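Long-range contacts in tRNA modification GTPase MnmE (Chlorobium tepidum, PDB 3GEE), which hydrolyses GTP and probably takes part in adding a carboxymethylaminomethyl group to the wobble uridine (U34) of certain tRNAs: residues R219-V230 with L399-T410; L41-R49 with R113-R121. One frame throughout, in Å; residues are numbered along the deposited sequence.

From the N terminus, contact 2 comes first. It closes a loop of 63 residues, 26 of them in strands, and joins helix 40-47 to the end of helix 105-117. Both helices belong to the N-terminal, folate-binding part of the chain. Contact 1 opens only after contact 2 has closed, so the two neither nest nor cross. Its 168 intervening residues include the GDP-binding G domain, which is inserted into the helical domain. Contact 1 ties the helix leading into that insertion to the loop that follows it. The centres of the two contacts lie about 47 Å apart, and their nearest atoms about 28 Å.

Contact 1: R219-V230 with L399-T410; sequences RLIDSYQHGRIV and LDKLHEASVLVT
Ser223, Tyr224 and Gly227 on helix 219-230 lie against the extended chain of Leu408, Val409 and Thr410, with Gly227 and Thr410 closest at 4.7 Å between CA atoms. Ser223 makes the main polar link. Val409 N donates to Ser223 OG over 3.0 Å, nearly straight at 171°. The same hydroxyl donates to Leu220 O in the turn before, on a lone pair in the carbonyl plane. Its chi1 of 65° sets OG between backbone N and carbonyl carbon, where it can serve both partners. Val409 O lies in plane at the edge of the Tyr224 ring. It also takes CA-H contacts from Tyr224 and Gly227, at 3.4 Å from Tyr224 CA and 3.6 Å from Gly227 CA. Farther out, Leu399 CB and CD1 come up to His226 CE1, and Asp400 N gives a weak bond to His226 NE2 at the ring edge. Leu399 CD1 also meets Ile229 CD1 tip to tip at 3.8 Å. At the other end, Leu402 CD2 lies over one face of the Arg219 guanidinium, toward its rim, 3.9 Å above the plane. Tyr224 stacks on Tyr415 of helix 412-432. This is the junction where the chain leaves the helical domain for the inserted G domain and comes back from it.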
loop_
_atom_site.group_PDB
_atom_site.type_symbol
_atom_site.label_atom_id
_atom_site.label_comp_id
_atom_site.label_asym_id
_atom_site.label_seq_id
_atom_site.Cartn_x
_atom_site.Cartn_y
_atom_site.Cartn_z
ATOM N N ARG A 219 -22.101 -22.920 25.885
ATOM C CA ARG A 219 -21.387 -21.711 26.301
ATOM C C ARG A 219 -20.867 -20.964 25.069
ATOM O O ARG A 219 -20.904 -19.732 25.018
ATOM C CB ARG A 219 -20.238 -22.048 27.260
ATOM C CG ARG A 219 -19.421 -20.831 27.699
ATOM C CD ARG A 219 -18.215 -21.194 28.560
ATOM N NE ARG A 219 -18.512 -21.135 29.992
ATOM C CZ ARG A 219 -17.604 -20.929 30.947
ATOM N NH1 ARG A 219 -16.326 -20.749 30.632
ATOM N NH2 ARG A 219 -17.978 -20.892 32.221
ATOM N N LEU A 220 -20.410 -21.726 24.076
ATOM C CA LEU A 220 -19.877 -21.167 22.838
ATOM C C LEU A 220 -20.968 -20.605 21.926
ATOM O O LEU A 220 -20.900 -19.436 21.546
ATOM C CB LEU A 220 -19.018 -22.196 22.092
ATOM C CG LEU A 220 -17.773 -22.749 22.798
ATOM C CD1 LEU A 220 -17.165 -23.869 21.975
ATOM C CD2 LEU A 220 -16.733 -21.669 23.075
ATOM N N ILE A 221 -21.974 -21.418 21.595
ATOM C CA ILE A 221 -23.076 -20.969 20.724
ATOM C C ILE A 221 -23.687 -19.656 21.216
ATOM O O ILE A 221 -24.265 -18.900 20.433
ATOM C CB ILE A 221 -24.203 -22.041 20.529
ATOM C CG1 ILE A 221 -24.994 -22.264 21.823
ATOM C CG2 ILE A 221 -23.633 -23.350 20.001
ATOM C CD1 ILE A 221 -26.415 -22.795 21.622
ATOM N N ASP A 222 -23.538 -19.395 22.514
ATOM C CA ASP A 222 -24.051 -18.181 23.140
ATOM C C ASP A 222 -23.232 -16.943 22.781
ATOM O O ASP A 222 -23.796 -15.870 22.561
ATOM C CB ASP A 222 -24.121 -18.343 24.665
ATOM C CG ASP A 222 -25.288 -19.216 25.116
ATOM O OD1 ASP A 222 -25.198 -19.789 26.223
ATOM O OD2 ASP A 222 -26.293 -19.333 24.377
ATOM N N SER A 223 -21.910 -17.094 22.715
ATOM C CA SER A 223 -21.013 -15.958 22.479
ATOM C C SER A 223 -21.152 -15.330 21.088
ATOM O O SER A 223 -20.749 -14.183 20.882
ATOM C CB SER A 223 -19.552 -16.347 22.748
ATOM O OG SER A 223 -19.089 -17.323 21.832
ATOM N N TYR A 224 -21.730 -16.078 20.150
ATOM C CA TYR A 224 -21.905 -15.610 18.773
ATOM C C TYR A 224 -22.733 -14.327 18.676
ATOM O O TYR A 224 -22.573 -13.552 17.731
ATOM C CB TYR A 224 -22.512 -16.712 17.900
ATOM C CG TYR A 224 -22.733 -16.309 16.459
ATOM C CD1 TYR A 224 -24.018 -16.252 15.923
ATOM C CD2 TYR A 224 -21.659 -15.969 15.634
ATOM C CE1 TYR A 224 -24.230 -15.881 14.599
ATOM C CE2 TYR A 224 -21.857 -15.592 14.310
ATOM C CZ TYR A 224 -23.145 -15.552 13.800
ATOM O OH TYR A 224 -23.350 -15.181 12.491
ATOM N N GLN A 225 -23.610 -14.113 19.657
ATOM C CA GLN A 225 -24.422 -12.900 19.733
ATOM C C GLN A 225 -23.529 -11.664 19.873
ATOM O O GLN A 225 -23.709 -10.681 19.152
ATOM C CB GLN A 225 -25.415 -12.992 20.897
ATOM C CG GLN A 225 -26.770 -12.328 20.633
ATOM C CD GLN A 225 -27.746 -13.224 19.871
ATOM O OE1 GLN A 225 -27.367 -13.946 18.941
ATOM N NE2 GLN A 225 -29.016 -13.172 20.263
ATOM N N HIS A 226 -22.562 -11.730 20.789
ATOM C CA HIS A 226 -21.553 -10.678 20.948
ATOM C C HIS A 226 -20.533 -10.720 19.822
ATOM O O HIS A 226 -20.133 -9.679 19.299
ATOM C CB HIS A 226 -20.824 -10.809 22.290
ATOM C CG HIS A 226 -21.526 -10.143 23.432
ATOM N ND1 HIS A 226 -21.621 -8.771 23.548
ATOM C CD2 HIS A 226 -22.155 -10.656 24.517
ATOM C CE1 HIS A 226 -22.283 -8.470 24.651
ATOM N NE2 HIS A 226 -22.620 -9.595 25.256
ATOM N N GLY A 227 -20.122 -11.936 19.464
ATOM C CA GLY A 227 -19.076 -12.180 18.473
ATOM C C GLY A 227 -19.336 -11.584 17.107
ATOM O O GLY A 227 -18.464 -10.925 16.547
ATOM N N ARG A 228 -20.537 -11.809 16.573
ATOM C CA ARG A 228 -20.931 -11.269 15.267
ATOM C C ARG A 228 -20.837 -9.741 15.241
ATOM O O ARG A 228 -20.421 -9.151 14.239
ATOM C CB ARG A 228 -22.347 -11.721 14.895
ATOM C CG ARG A 228 -22.603 -11.782 13.392
ATOM C CD ARG A 228 -24.089 -11.871 13.060
ATOM N NE ARG A 228 -24.757 -10.576 13.192
ATOM C CZ ARG A 228 -26.055 -10.362 12.985
ATOM N NH1 ARG A 228 -26.864 -11.355 12.630
ATOM N NH2 ARG A 228 -26.548 -9.145 13.136
ATOM N N ILE A 229 -21.219 -9.120 16.354
ATOM C CA ILE A 229 -21.122 -7.675 16.526
ATOM C C ILE A 229 -19.669 -7.211 16.455
ATOM O O ILE A 229 -19.354 -6.261 15.744
ATOM C CB ILE A 229 -21.782 -7.226 17.852
ATOM C CG1 ILE A 229 -23.304 -7.230 17.705
ATOM C CG2 ILE A 229 -21.282 -5.848 18.274
ATOM C CD1 ILE A 229 -24.055 -7.277 19.019
ATOM N N VAL A 230 -18.790 -7.895 17.183
ATOM C CA VAL A 230 -17.368 -7.548 17.204
ATOM C C VAL A 230 -16.725 -7.751 15.826
ATOM O O VAL A 230 -15.970 -6.900 15.354
ATOM C CB VAL A 230 -16.600 -8.348 18.281
ATOM C CG1 VAL A 230 -15.150 -7.945 18.300
ATOM C CG2 VAL A 230 -17.206 -8.114 19.652
ATOM N N LEU A 399 -26.531 -6.743 26.829
ATOM C CA LEU A 399 -26.563 -8.082 26.233
ATOM C C LEU A 399 -26.321 -9.197 27.258
ATOM O O LEU A 399 -27.278 -9.743 27.810
ATOM C CB LEU A 399 -25.597 -8.189 25.040
ATOM C CG LEU A 399 -26.038 -7.662 23.668
ATOM C CD1 LEU A 399 -24.846 -7.402 22.759
ATOM C CD2 LEU A 399 -27.033 -8.605 22.994
ATOM N N ASP A 400 -25.053 -9.524 27.514
ATOM C CA ASP A 400 -24.690 -10.619 28.420
ATOM C C ASP A 400 -23.204 -10.586 28.795
ATOM O O ASP A 400 -22.835 -10.030 29.832
ATOM C CB ASP A 400 -25.054 -11.975 27.794
ATOM C CG ASP A 400 -24.963 -13.120 28.782
ATOM O OD1 ASP A 400 -25.711 -13.110 29.783
ATOM O OD2 ASP A 400 -24.150 -14.038 28.545
ATOM N N LYS A 401 -22.375 -11.191 27.938
ATOM C CA LYS A 401 -20.906 -11.270 28.090
ATOM C C LYS A 401 -20.397 -12.004 29.354
ATOM O O LYS A 401 -20.420 -11.464 30.466
ATOM C CB LYS A 401 -20.229 -9.900 27.804
ATOM C CG LYS A 401 -19.350 -9.279 28.892
ATOM C CD LYS A 401 -20.123 -8.216 29.665
ATOM C CE LYS A 401 -19.244 -7.481 30.661
ATOM N NZ LYS A 401 -20.020 -6.460 31.416
ATOM N N LEU A 402 -19.962 -13.254 29.156
ATOM C CA LEU A 402 -19.355 -14.071 30.219
ATOM C C LEU A 402 -18.017 -13.493 30.685
ATOM O O LEU A 402 -17.537 -12.503 30.123
ATOM C CB LEU A 402 -19.174 -15.528 29.757
ATOM C CG LEU A 402 -19.942 -16.627 30.507
ATOM C CD1 LEU A 402 -20.331 -17.757 29.566
ATOM C CD2 LEU A 402 -19.141 -17.159 31.703
ATOM N N HIS A 403 -17.429 -14.102 31.719
ATOM C CA HIS A 403 -16.089 -13.730 32.186
ATOM C C HIS A 403 -15.110 -13.775 31.012
ATOM O O HIS A 403 -15.090 -14.749 30.252
ATOM C CB HIS A 403 -15.637 -14.655 33.310
ATOM N N GLU A 404 -14.307 -12.718 30.874
ATOM C CA GLU A 404 -13.541 -12.452 29.643
ATOM C C GLU A 404 -12.618 -13.590 29.163
ATOM O O GLU A 404 -12.119 -13.557 28.032
ATOM C CB GLU A 404 -12.793 -11.108 29.747
ATOM C CG GLU A 404 -11.391 -11.167 30.348
ATOM C CD GLU A 404 -10.313 -11.364 29.293
ATOM O OE1 GLU A 404 -9.521 -12.322 29.424
ATOM O OE2 GLU A 404 -10.266 -10.572 28.328
ATOM N N ALA A 405 -12.407 -14.587 30.025
ATOM C CA ALA A 405 -11.659 -15.797 29.672
ATOM C C ALA A 405 -12.317 -16.559 28.518
ATOM O O ALA A 405 -11.625 -17.048 27.620
ATOM C CB ALA A 405 -11.497 -16.702 30.893
ATOM N N SER A 406 -13.649 -16.646 28.548
ATOM C CA SER A 406 -14.419 -17.276 27.477
ATOM C C SER A 406 -14.245 -16.517 26.163
ATOM O O SER A 406 -14.631 -15.351 26.052
ATOM C CB SER A 406 -15.902 -17.367 27.850
ATOM O OG SER A 406 -16.112 -18.312 28.885
ATOM N N VAL A 407 -13.646 -17.191 25.184
ATOM C CA VAL A 407 -13.383 -16.611 23.867
ATOM C C VAL A 407 -14.649 -16.514 23.023
ATOM O O VAL A 407 -15.503 -17.401 23.064
ATOM C CB VAL A 407 -12.291 -17.394 23.099
ATOM C CG1 VAL A 407 -10.919 -17.106 23.696
ATOM C CG2 VAL A 407 -12.583 -18.899 23.089
ATOM N N LEU A 408 -14.762 -15.431 22.261
ATOM C CA LEU A 408 -15.949 -15.180 21.449
ATOM C C LEU A 408 -15.897 -15.969 20.151
ATOM O O LEU A 408 -14.950 -15.841 19.383
ATOM C CB LEU A 408 -16.086 -13.685 21.126
ATOM C CG LEU A 408 -15.907 -12.623 22.219
ATOM C CD1 LEU A 408 -15.986 -11.228 21.613
ATOM C CD2 LEU A 408 -16.923 -12.777 23.348
ATOM N N VAL A 409 -16.909 -16.794 19.908
ATOM C CA VAL A 409 -17.047 -17.409 18.596
ATOM C C VAL A 409 -17.670 -16.387 17.644
ATOM O O VAL A 409 -18.628 -15.698 17.993
ATOM C CB VAL A 409 -17.846 -18.749 18.628
ATOM C CG1 VAL A 409 -19.300 -18.525 18.972
ATOM C CG2 VAL A 409 -17.736 -19.473 17.296
ATOM N N THR A 410 -17.086 -16.267 16.459
ATOM C CA THR A 410 -17.645 -15.441 15.402
ATOM C C THR A 410 -17.970 -16.328 14.205
ATOM O O THR A 410 -17.774 -17.545 14.264
ATOM C CB THR A 410 -16.661 -14.359 14.954
ATOM O OG1 THR A 410 -15.835 -13.959 16.055
ATOM C CG2 THR A 410 -17.431 -13.175 14.443
#

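Contact 2: L41-R49 with R113-R121; sequences LDLADRVFR and RLMLDNGCR
Val47 meets Leu114, Met115 and Asn118 where two helices of the N-terminal folate-binding domain pack beside its mixed sheet. Helix 41-47 and helix 113-117 cross at 116°, with their axes 10.1 Å apart. Val47 and Leu114 meet end on, tip to tip, Val47 CB lying 3.8 Å from Leu114 CD2. The two methyls of Val47 part ways: CG2 turns to Met115 CE, and CG1 to the amide of Asn118. The Met115 chain is bent at chi2 and chi3, which carries CE across to Val47. Met115 also touches Phe99 of strand 96-102, so it bridges Val47 and the sheet. Asn118 leaves the helix but stays tied to it. Its ND2 donates to Leu114 O over 3.1 Å. Leu114 O lies close to the plane of the Asn118 amide, while ND2 stands somewhat out of the carbonyl plane. With chi1 at -76°, the amide runs back along the last turn. Replacing Asn118 by alanine is likely to leave Leu114 O without this side-chain donor and to open a gap beside Val47 CG1. Arg46 brings NH1 within 3.3 Å of Asn118 OD1, which lies at the guanidinium edge, the guanidinium and amide planes 57° apart. Gly119 follows with a positive phi, where a side chain would be jammed against the preceding carbonyl. Leu43 packs on this bend, its CG 3.3 Å from Asn118 O and its CD2 4.1 Å from Gly119 CA.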
loop_
_atom_site.group_PDB
_atom_site.type_symbol
_atom_site.label_atom_id
_atom_site.label_comp_id
_atom_site.label_asym_id
_atom_site.label_seq_id
_atom_site.Cartn_x
_atom_site.Cartn_y
_atom_site.Cartn_z
ATOM N N LEU A 41 13.213 -21.446 -5.446
ATOM C CA LEU A 41 14.506 -20.770 -5.344
ATOM C C LEU A 41 15.494 -21.127 -6.463
ATOM O O LEU A 41 16.487 -20.427 -6.666
ATOM C CB LEU A 41 15.119 -20.882 -3.939
ATOM C CG LEU A 41 14.870 -22.134 -3.111
ATOM C CD1 LEU A 41 15.636 -23.307 -3.715
ATOM C CD2 LEU A 41 15.265 -21.927 -1.659
ATOM N N ASP A 42 15.206 -22.196 -7.203
ATOM C CA ASP A 42 15.903 -22.442 -8.465
ATOM C C ASP A 42 15.448 -21.443 -9.517
ATOM O O ASP A 42 16.255 -20.964 -10.312
ATOM C CB ASP A 42 15.675 -23.865 -8.970
ATOM C CG ASP A 42 16.464 -24.890 -8.185
ATOM O OD1 ASP A 42 17.473 -25.397 -8.716
ATOM O OD2 ASP A 42 16.081 -25.172 -7.025
ATOM N N LEU A 43 14.152 -21.137 -9.510
ATOM C CA LEU A 43 13.575 -20.134 -10.397
ATOM C C LEU A 43 14.146 -18.769 -10.057
ATOM O O LEU A 43 14.595 -18.039 -10.939
ATOM C CB LEU A 43 12.048 -20.125 -10.273
ATOM C CG LEU A 43 11.163 -20.911 -11.252
ATOM C CD1 LEU A 43 11.784 -22.202 -11.761
ATOM C CD2 LEU A 43 9.821 -21.187 -10.613
ATOM N N ALA A 44 14.150 -18.447 -8.767
ATOM C CA ALA A 44 14.705 -17.189 -8.281
ATOM C C ALA A 44 16.113 -16.986 -8.805
ATOM O O ALA A 44 16.478 -15.885 -9.207
ATOM C CB ALA A 44 14.705 -17.166 -6.770
ATOM N N ASP A 45 16.886 -18.068 -8.822
ATOM C CA ASP A 45 18.287 -18.029 -9.218
ATOM C C ASP A 45 18.512 -17.634 -10.670
ATOM O O ASP A 45 19.581 -17.130 -11.014
ATOM C CB ASP A 45 18.957 -19.371 -8.922
ATOM C CG ASP A 45 19.582 -19.418 -7.539
ATOM O OD1 ASP A 45 20.041 -18.363 -7.042
ATOM O OD2 ASP A 45 19.628 -20.518 -6.954
ATOM N N ARG A 46 17.513 -17.855 -11.520
ATOM C CA ARG A 46 17.624 -17.476 -12.927
ATOM C C ARG A 46 17.678 -15.959 -13.076
ATOM O O ARG A 46 18.287 -15.446 -14.013
ATOM C CB ARG A 46 16.464 -18.028 -13.761
ATOM C CG ARG A 46 16.309 -19.540 -13.749
ATOM C CD ARG A 46 15.851 -20.034 -15.112
ATOM N NE ARG A 46 14.726 -20.968 -15.033
ATOM C CZ ARG A 46 13.455 -20.641 -15.274
ATOM N NH1 ARG A 46 13.123 -19.397 -15.617
ATOM N NH2 ARG A 46 12.507 -21.566 -15.178
ATOM N N VAL A 47 17.052 -15.249 -12.138
ATOM C CA VAL A 47 16.927 -13.796 -12.224
ATOM C C VAL A 47 17.664 -13.022 -11.121
ATOM O O VAL A 47 18.064 -11.875 -11.335
ATOM C CB VAL A 47 15.442 -13.353 -12.301
ATOM C CG1 VAL A 47 14.797 -13.869 -13.578
ATOM C CG2 VAL A 47 14.665 -13.821 -11.082
ATOM N N PHE A 48 17.841 -13.638 -9.953
ATOM C CA PHE A 48 18.573 -13.005 -8.855
ATOM C C PHE A 48 20.083 -13.162 -9.033
ATOM O O PHE A 48 20.554 -14.220 -9.436
ATOM C CB PHE A 48 18.126 -13.579 -7.508
ATOM C CG PHE A 48 18.762 -12.908 -6.319
ATOM C CD1 PHE A 48 18.213 -11.746 -5.782
ATOM C CD2 PHE A 48 19.910 -13.439 -5.733
ATOM C CE1 PHE A 48 18.802 -11.124 -4.685
ATOM C CE2 PHE A 48 20.504 -12.824 -4.639
ATOM C CZ PHE A 48 19.953 -11.667 -4.112
ATOM N N ARG A 49 20.832 -12.104 -8.737
ATOM C CA ARG A 49 22.293 -12.129 -8.804
ATOM C C ARG A 49 22.867 -11.457 -7.568
ATOM O O ARG A 49 22.734 -10.247 -7.409
ATOM C CB ARG A 49 22.806 -11.391 -10.043
ATOM C CG ARG A 49 22.530 -12.056 -11.381
ATOM C CD ARG A 49 23.287 -11.323 -12.480
ATOM N NE ARG A 49 22.729 -11.549 -13.812
ATOM C CZ ARG A 49 23.098 -10.880 -14.902
ATOM N NH1 ARG A 49 24.031 -9.936 -14.828
ATOM N NH2 ARG A 49 22.534 -11.153 -16.072
ATOM N N ARG A 113 6.203 -9.285 -12.896
ATOM C CA ARG A 113 6.240 -9.783 -14.262
ATOM C C ARG A 113 7.446 -10.693 -14.474
ATOM O O ARG A 113 7.342 -11.722 -15.141
ATOM C CB ARG A 113 6.280 -8.626 -15.259
ATOM C CG ARG A 113 5.592 -8.946 -16.575
ATOM C CD ARG A 113 6.448 -8.570 -17.782
ATOM N NE ARG A 113 6.859 -7.165 -17.797
ATOM C CZ ARG A 113 7.542 -6.591 -18.787
ATOM N NH1 ARG A 113 7.870 -5.306 -18.707
ATOM N NH2 ARG A 113 7.898 -7.298 -19.857
ATOM N N LEU A 114 8.583 -10.305 -13.896
ATOM C CA LEU A 114 9.826 -11.061 -14.029
ATOM C C LEU A 114 9.654 -12.479 -13.490
ATOM O O LEU A 114 10.015 -13.454 -14.157
ATOM C CB LEU A 114 10.973 -10.336 -13.320
ATOM C CG LEU A 114 12.391 -10.865 -13.524
ATOM C CD1 LEU A 114 12.840 -10.693 -14.956
ATOM C CD2 LEU A 114 13.350 -10.157 -12.594
ATOM N N MET A 115 9.090 -12.577 -12.287
ATOM C CA MET A 115 8.685 -13.849 -11.701
ATOM C C MET A 115 7.750 -14.627 -12.622
ATOM O O MET A 115 7.951 -15.820 -12.859
ATOM C CB MET A 115 7.997 -13.603 -10.357
ATOM C CG MET A 115 8.910 -13.602 -9.120
ATOM S SD MET A 115 10.656 -13.191 -9.346
ATOM C CE MET A 115 11.302 -14.768 -9.906
ATOM N N LEU A 116 6.739 -13.941 -13.152
ATOM C CA LEU A 116 5.719 -14.566 -13.989
ATOM C C LEU A 116 6.276 -15.077 -15.310
ATOM O O LEU A 116 5.816 -16.095 -15.827
ATOM C CB LEU A 116 4.572 -13.589 -14.250
ATOM C CG LEU A 116 3.661 -13.209 -13.081
ATOM C CD1 LEU A 116 2.791 -12.036 -13.457
ATOM C CD2 LEU A 116 2.805 -14.383 -12.639
ATOM N N ASP A 117 7.261 -14.367 -15.853
ATOM C CA ASP A 117 7.910 -14.761 -17.101
ATOM C C ASP A 117 8.899 -15.903 -16.900
ATOM O O ASP A 117 9.231 -16.623 -17.842
ATOM C CB ASP A 117 8.640 -13.572 -17.721
ATOM C CG ASP A 117 7.700 -12.575 -18.359
ATOM O OD1 ASP A 117 6.790 -13.002 -19.096
ATOM O OD2 ASP A 117 7.881 -11.361 -18.133
ATOM N N ASN A 118 9.371 -16.058 -15.670
ATOM C CA ASN A 118 10.396 -17.045 -15.372
ATOM C C ASN A 118 9.901 -18.183 -14.484
ATOM O O ASN A 118 10.568 -18.572 -13.526
ATOM C CB ASN A 118 11.640 -16.360 -14.790
ATOM C CG ASN A 118 12.466 -15.654 -15.855
ATOM O OD1 ASN A 118 13.187 -16.293 -16.630
ATOM N ND2 ASN A 118 12.364 -14.331 -15.899
ATOM N N GLY A 119 8.721 -18.707 -14.810
ATOM C CA GLY A 119 8.228 -19.931 -14.191
ATOM C C GLY A 119 6.949 -19.829 -13.388
ATOM O O GLY A 119 6.103 -20.724 -13.458
ATOM N N CYS A 120 6.813 -18.752 -12.614
ATOM C CA CYS A 120 5.680 -18.589 -11.702
ATOM C C CYS A 120 4.361 -18.315 -12.413
ATOM O O CYS A 120 4.342 -17.765 -13.512
ATOM C CB CYS A 120 5.950 -17.449 -10.731
ATOM S SG CYS A 120 7.083 -17.834 -9.400
ATOM N N ARG A 121 3.260 -18.709 -11.779
ATOM C CA ARG A 121 1.935 -18.279 -12.208
ATOM C C ARG A 121 1.423 -17.261 -11.190
ATOM O O ARG A 121 1.939 -17.196 -10.073
ATOM C CB ARG A 121 0.975 -19.465 -12.320
ATOM C CG ARG A 121 0.153 -19.705 -11.079
ATOM C CD ARG A 121 -1.219 -20.221 -11.418
ATOM N NE ARG A 121 -1.316 -21.664 -11.231
ATOM C CZ ARG A 121 -1.605 -22.248 -10.070
ATOM N NH1 ARG A 121 -1.819 -21.510 -8.980
ATOM N NH2 ARG A 121 -1.679 -23.575 -10.003
#